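Local coordinates for protein glucose-6-phosphate isomerase (Thermus thermophilus, PDB 1ZZG) that probably catalyses the reversible interconversion of glucose 6-phosphate and fructose 6-phosphate, a step shared by glycolysis and gluconeogenesis, at residues S251-L264 against V369-M382. Residues are numbered along the deposited sequence; the frame is centred on the assembly and turned at random.
Sequences SERLSHLPSWFVQL and VSPYAVGWLMQHLM
In the sugar-isomerase (SIS) fold of phosphoglucose isomerase, helices 257-269 and 371-391 follow strands 244-249 and 360-366 of the mixed sheet and lie side by side, and Trp260 against Met378 marks where their segments 257-264 and 371-382 meet. The axes of these segments run nearly parallel, at 18°; at 11.1 Å the backbones stand well apart, and apolar side chains bridge them. The Met378 chain, bent at chi3 (76°), brings its methyl CE over one face of the indole, 3.7 Å from the centroid of the six-membered ring, a CH-pi contact; SD stands farther off above the same ring in a Met-aromatic contact. Leu381 CD1 meets the ring edge in plane and also touches Phe261 obliquely, while Met382 CG lies at the edge beside CZ2 of Trp260. One turn earlier Leu257 splits its branches, CD1 to Met378 CG and CD2 to Leu377 CD2 (3.7 Å). An alanine in place of Trp260 would probably open a gap between the helices, leaving the Met378 methyl without its aromatic face and Leu381 CD1 with Phe261 alone of its two ring partners. In the turn before the first helix, Leu254 meets Val369 tip to tip, CG to CG1 at 3.8 Å, and its CD2 passes Val374 CG2 in the first turn of the other helix. Arg253 lays one guanidinium face against Val369 CG1 and gives a weak, bent bond from NH1 to Val369 O (2.8 Å, 129°); its NH2 is held by Ala87 O. Ser251 OG touches Val369 CG2, but its polar partner is Glu102 of the second subunit, tying this end to the dimer interface. Leu264 closes the other end, CD2 against Leu381 O at 3.7 Å, with Glu267, the predicted proton donor, in the next turn. With Arg253 NH1 giving a weak bond, cohesion here rests chiefly on buried apolar shape, centred on Trp260 and Val369.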
loop_
_atom_site.group_PDB
_atom_site.type_symbol
_atom_site.label_atom_id
_atom_site.label_comp_id
_atom_site.label_asym_id
_atom_site.label_seq_id
_atom_site.Cartn_x
_atom_site.Cartn_y
_atom_site.Cartn_z
ATOM N N SER A 251 -12.793 -0.242 -3.007
ATOM C CA SER A 251 -13.167 0.939 -2.244
ATOM C C SER A 251 -11.913 1.749 -1.960
ATOM O O SER A 251 -10.832 1.187 -1.790
ATOM C CB SER A 251 -13.817 0.534 -0.918
ATOM O OG SER A 251 -14.065 1.669 -0.100
ATOM N N GLU A 252 -12.052 3.070 -1.933
ATOM C CA GLU A 252 -10.916 3.929 -1.627
ATOM C C GLU A 252 -10.959 4.223 -0.124
ATOM O O GLU A 252 -9.919 4.355 0.525
ATOM C CB GLU A 252 -10.984 5.228 -2.440
ATOM C CG GLU A 252 -9.858 6.225 -2.157
ATOM C CD GLU A 252 -8.464 5.726 -2.554
ATOM O OE1 GLU A 252 -8.343 4.701 -3.264
ATOM O OE2 GLU A 252 -7.476 6.382 -2.154
ATOM N N ARG A 253 -12.163 4.319 0.431
ATOM C CA ARG A 253 -12.312 4.570 1.865
ATOM C C ARG A 253 -11.624 3.445 2.648
ATOM O O ARG A 253 -11.076 3.672 3.732
ATOM C CB ARG A 253 -13.795 4.633 2.244
ATOM C CG ARG A 253 -14.548 5.807 1.625
ATOM C CD ARG A 253 -16.027 5.690 1.932
ATOM N NE ARG A 253 -16.257 5.667 3.372
ATOM C CZ ARG A 253 -17.347 5.180 3.948
ATOM N NH1 ARG A 253 -18.315 4.666 3.200
ATOM N NH2 ARG A 253 -17.474 5.215 5.272
ATOM N N LEU A 254 -11.654 2.241 2.086
ATOM C CA LEU A 254 -11.026 1.073 2.704
ATOM C C LEU A 254 -9.643 0.790 2.109
ATOM O O LEU A 254 -9.177 -0.346 2.140
ATOM C CB LEU A 254 -11.899 -0.166 2.508
ATOM C CG LEU A 254 -13.211 -0.296 3.283
ATOM C CD1 LEU A 254 -13.885 -1.604 2.891
ATOM C CD2 LEU A 254 -12.939 -0.271 4.785
ATOM N N SER A 255 -8.989 1.815 1.576
ATOM C CA SER A 255 -7.672 1.639 0.959
ATOM C C SER A 255 -6.597 1.077 1.894
ATOM O O SER A 255 -5.582 0.561 1.434
ATOM C CB SER A 255 -7.181 2.973 0.386
ATOM O OG SER A 255 -6.864 3.884 1.418
ATOM N N HIS A 256 -6.806 1.177 3.201
ATOM C CA HIS A 256 -5.811 0.680 4.145
ATOM C C HIS A 256 -6.165 -0.677 4.752
ATOM O O HIS A 256 -5.397 -1.221 5.553
ATOM C CB HIS A 256 -5.583 1.719 5.244
ATOM C CG HIS A 256 -4.929 2.971 4.747
ATOM N ND1 HIS A 256 -3.562 3.100 4.629
ATOM C CD2 HIS A 256 -5.457 4.118 4.256
ATOM C CE1 HIS A 256 -3.275 4.268 4.085
ATOM N NE2 HIS A 256 -4.407 4.906 3.849
ATOM N N LEU A 257 -7.317 -1.226 4.368
ATOM C CA LEU A 257 -7.735 -2.518 4.890
ATOM C C LEU A 257 -6.836 -3.650 4.389
ATOM O O LEU A 257 -6.463 -4.535 5.163
ATOM C CB LEU A 257 -9.195 -2.821 4.517
ATOM C CG LEU A 257 -9.770 -4.092 5.161
ATOM C CD1 LEU A 257 -9.763 -3.948 6.675
ATOM C CD2 LEU A 257 -11.195 -4.329 4.685
ATOM N N PRO A 258 -6.472 -3.644 3.089
ATOM C CA PRO A 258 -5.609 -4.730 2.605
ATOM C C PRO A 258 -4.323 -4.901 3.416
ATOM O O PRO A 258 -3.924 -6.025 3.715
ATOM C CB PRO A 258 -5.344 -4.338 1.153
ATOM C CG PRO A 258 -6.638 -3.668 0.765
ATOM C CD PRO A 258 -6.885 -2.774 1.973
ATOM N N SER A 259 -3.681 -3.793 3.781
ATOM C CA SER A 259 -2.449 -3.869 4.562
ATOM C C SER A 259 -2.703 -4.537 5.904
ATOM O O SER A 259 -1.878 -5.316 6.387
ATOM C CB SER A 259 -1.858 -2.480 4.791
ATOM O OG SER A 259 -1.306 -1.959 3.601
ATOM N N TRP A 260 -3.841 -4.220 6.509
ATOM C CA TRP A 260 -4.209 -4.810 7.794
ATOM C C TRP A 260 -4.363 -6.325 7.637
ATOM O O TRP A 260 -3.901 -7.099 8.483
ATOM C CB TRP A 260 -5.528 -4.212 8.293
ATOM C CG TRP A 260 -6.087 -4.905 9.499
ATOM C CD1 TRP A 260 -5.714 -4.727 10.805
ATOM C CD2 TRP A 260 -7.095 -5.921 9.504
ATOM N NE1 TRP A 260 -6.430 -5.574 11.623
ATOM C CE2 TRP A 260 -7.285 -6.317 10.851
ATOM C CE3 TRP A 260 -7.860 -6.534 8.500
ATOM C CZ2 TRP A 260 -8.208 -7.304 11.218
ATOM C CZ3 TRP A 260 -8.784 -7.519 8.867
ATOM C CH2 TRP A 260 -8.947 -7.893 10.217
ATOM N N PHE A 261 -5.012 -6.748 6.555
ATOM C CA PHE A 261 -5.212 -8.177 6.323
ATOM C C PHE A 261 -3.897 -8.899 6.061
ATOM O O PHE A 261 -3.696 -10.038 6.502
ATOM C CB PHE A 261 -6.149 -8.424 5.141
ATOM C CG PHE A 261 -6.296 -9.884 4.805
ATOM C CD1 PHE A 261 -6.982 -10.743 5.665
ATOM C CD2 PHE A 261 -5.674 -10.419 3.681
ATOM C CE1 PHE A 261 -7.038 -12.115 5.413
ATOM C CE2 PHE A 261 -5.722 -11.786 3.420
ATOM C CZ PHE A 261 -6.405 -12.637 4.290
ATOM N N VAL A 262 -3.002 -8.244 5.327
ATOM C CA VAL A 262 -1.708 -8.840 5.028
ATOM C C VAL A 262 -0.955 -9.186 6.320
ATOM O O VAL A 262 -0.387 -10.273 6.427
ATOM C CB VAL A 262 -0.864 -7.907 4.125
ATOM C CG1 VAL A 262 0.546 -8.456 3.974
ATOM C CG2 VAL A 262 -1.514 -7.809 2.749
ATOM N N GLN A 263 -0.948 -8.281 7.300
ATOM C CA GLN A 263 -0.279 -8.595 8.561
ATOM C C GLN A 263 -1.030 -9.716 9.269
ATOM O O GLN A 263 -0.424 -10.645 9.801
ATOM C CB GLN A 263 -0.221 -7.399 9.521
ATOM C CG GLN A 263 0.149 -7.860 10.936
ATOM C CD GLN A 263 0.331 -6.743 11.942
ATOM O OE1 GLN A 263 -0.365 -5.736 11.900
ATOM N NE2 GLN A 263 1.258 -6.935 12.877
ATOM N N LEU A 264 -2.354 -9.610 9.303
ATOM C CA LEU A 264 -3.166 -10.628 9.960
ATOM C C LEU A 264 -2.875 -12.011 9.381
ATOM O O LEU A 264 -2.604 -12.963 10.113
ATOM C CB LEU A 264 -4.654 -10.323 9.786
ATOM C CG LEU A 264 -5.582 -11.423 10.325
ATOM C CD1 LEU A 264 -5.442 -11.507 11.844
ATOM C CD2 LEU A 264 -7.022 -11.143 9.933
ATOM N N VAL A 369 -20.002 0.346 2.700
ATOM C CA VAL A 369 -18.833 0.546 3.546
ATOM C C VAL A 369 -19.276 1.337 4.772
ATOM O O VAL A 369 -19.375 2.565 4.733
ATOM C CB VAL A 369 -17.708 1.314 2.816
ATOM C CG1 VAL A 369 -16.512 1.495 3.755
ATOM C CG2 VAL A 369 -17.284 0.546 1.567
ATOM N N SER A 370 -19.554 0.610 5.852
ATOM C CA SER A 370 -19.999 1.204 7.108
ATOM C C SER A 370 -19.307 0.524 8.288
ATOM O O SER A 370 -18.782 -0.584 8.155
ATOM C CB SER A 370 -21.512 1.037 7.256
ATOM O OG SER A 370 -21.879 -0.336 7.236
ATOM N N PRO A 371 -19.288 1.186 9.458
ATOM C CA PRO A 371 -18.648 0.589 10.632
ATOM C C PRO A 371 -19.196 -0.823 10.881
ATOM O O PRO A 371 -18.442 -1.764 11.135
ATOM C CB PRO A 371 -19.018 1.562 11.751
ATOM C CG PRO A 371 -19.079 2.891 11.030
ATOM C CD PRO A 371 -19.826 2.523 9.768
ATOM N N TYR A 372 -20.515 -0.958 10.784
ATOM C CA TYR A 372 -21.195 -2.238 10.995
ATOM C C TYR A 372 -20.672 -3.309 10.036
ATOM O O TYR A 372 -20.211 -4.373 10.465
ATOM C CB TYR A 372 -22.704 -2.051 10.808
ATOM C CG TYR A 372 -23.549 -3.293 11.031
ATOM C CD1 TYR A 372 -23.878 -3.725 12.317
ATOM C CD2 TYR A 372 -24.041 -4.024 9.948
ATOM C CE1 TYR A 372 -24.682 -4.851 12.518
ATOM C CE2 TYR A 372 -24.842 -5.152 10.137
ATOM C CZ TYR A 372 -25.159 -5.557 11.421
ATOM O OH TYR A 372 -25.957 -6.666 11.600
ATOM N N ALA A 373 -20.723 -3.017 8.739
ATOM C CA ALA A 373 -20.263 -3.960 7.723
ATOM C C ALA A 373 -18.758 -4.252 7.783
ATOM O O ALA A 373 -18.333 -5.390 7.591
ATOM C CB ALA A 373 -20.636 -3.442 6.322
ATOM N N VAL A 374 -17.954 -3.228 8.040
ATOM C CA VAL A 374 -16.508 -3.409 8.099
ATOM C C VAL A 374 -16.096 -4.117 9.392
ATOM O O VAL A 374 -15.179 -4.937 9.387
ATOM C CB VAL A 374 -15.778 -2.051 7.946
ATOM C CG1 VAL A 374 -14.273 -2.229 8.138
ATOM C CG2 VAL A 374 -16.072 -1.471 6.546
ATOM N N GLY A 375 -16.783 -3.808 10.494
ATOM C CA GLY A 375 -16.487 -4.471 11.753
ATOM C C GLY A 375 -16.775 -5.954 11.584
ATOM O O GLY A 375 -16.072 -6.820 12.112
ATOM N N TRP A 376 -17.832 -6.239 10.834
ATOM C CA TRP A 376 -18.226 -7.607 10.547
ATOM C C TRP A 376 -17.109 -8.258 9.718
ATOM O O TRP A 376 -16.612 -9.327 10.066
ATOM C CB TRP A 376 -19.544 -7.610 9.758
ATOM C CG TRP A 376 -20.168 -8.976 9.585
ATOM C CD1 TRP A 376 -19.518 -10.160 9.357
ATOM C CD2 TRP A 376 -21.571 -9.282 9.577
ATOM N NE1 TRP A 376 -20.430 -11.183 9.209
ATOM C CE2 TRP A 376 -21.696 -10.671 9.341
ATOM C CE3 TRP A 376 -22.735 -8.516 9.751
ATOM C CZ2 TRP A 376 -22.940 -11.312 9.268
ATOM C CZ3 TRP A 376 -23.976 -9.158 9.680
ATOM C CH2 TRP A 376 -24.063 -10.543 9.441
ATOM N N LEU A 377 -16.699 -7.597 8.636
ATOM C CA LEU A 377 -15.645 -8.136 7.774
ATOM C C LEU A 377 -14.331 -8.403 8.512
ATOM O O LEU A 377 -13.750 -9.481 8.398
ATOM C CB LEU A 377 -15.387 -7.193 6.592
ATOM C CG LEU A 377 -14.242 -7.588 5.648
ATOM C CD1 LEU A 377 -14.463 -9.005 5.121
ATOM C CD2 LEU A 377 -14.160 -6.594 4.497
ATOM N N MET A 378 -13.861 -7.424 9.271
ATOM C CA MET A 378 -12.617 -7.590 10.016
ATOM C C MET A 378 -12.673 -8.740 11.022
ATOM O O MET A 378 -11.745 -9.547 11.103
ATOM C CB MET A 378 -12.258 -6.280 10.724
ATOM C CG MET A 378 -11.862 -5.167 9.758
ATOM S SD MET A 378 -11.475 -3.592 10.573
ATOM C CE MET A 378 -9.837 -3.956 11.223
ATOM N N GLN A 379 -13.755 -8.819 11.789
ATOM C CA GLN A 379 -13.894 -9.891 12.776
ATOM C C GLN A 379 -14.006 -11.242 12.056
ATOM O O GLN A 379 -13.510 -12.262 12.541
ATOM C CB GLN A 379 -15.134 -9.661 13.649
ATOM C CG GLN A 379 -15.254 -10.646 14.819
ATOM C CD GLN A 379 -14.330 -10.305 15.976
ATOM O OE1 GLN A 379 -13.453 -9.453 15.854
ATOM N NE2 GLN A 379 -14.522 -10.975 17.108
ATOM N N HIS A 380 -14.663 -11.235 10.899
ATOM C CA HIS A 380 -14.831 -12.438 10.083
ATOM C C HIS A 380 -13.465 -12.968 9.663
ATOM O O HIS A 380 -13.211 -14.173 9.717
ATOM C CB HIS A 380 -15.657 -12.106 8.830
ATOM C CG HIS A 380 -15.632 -13.175 7.778
ATOM N ND1 HIS A 380 -16.730 -13.950 7.474
ATOM C CD2 HIS A 380 -14.640 -13.587 6.950
ATOM C CE1 HIS A 380 -16.415 -14.795 6.507
ATOM N NE2 HIS A 380 -15.153 -14.595 6.171
ATOM N N LEU A 381 -12.591 -12.064 9.228
ATOM C CA LEU A 381 -11.258 -12.448 8.783
ATOM C C LEU A 381 -10.393 -12.953 9.928
ATOM O O LEU A 381 -9.567 -13.849 9.740
ATOM C CB LEU A 381 -10.583 -11.277 8.067
ATOM C CG LEU A 381 -11.283 -10.953 6.739
ATOM C CD1 LEU A 381 -10.782 -9.633 6.181
ATOM C CD2 LEU A 381 -11.041 -12.089 5.747
ATOM N N MET A 382 -10.580 -12.388 11.117
ATOM C CA MET A 382 -9.806 -12.850 12.255
ATOM C C MET A 382 -10.218 -14.289 12.574
ATOM O O MET A 382 -9.365 -15.115 12.891
ATOM C CB MET A 382 -10.004 -11.919 13.459
ATOM C CG MET A 382 -9.260 -10.596 13.287
ATOM S SD MET A 382 -9.283 -9.477 14.723
ATOM C CE MET A 382 -10.713 -8.459 14.336
#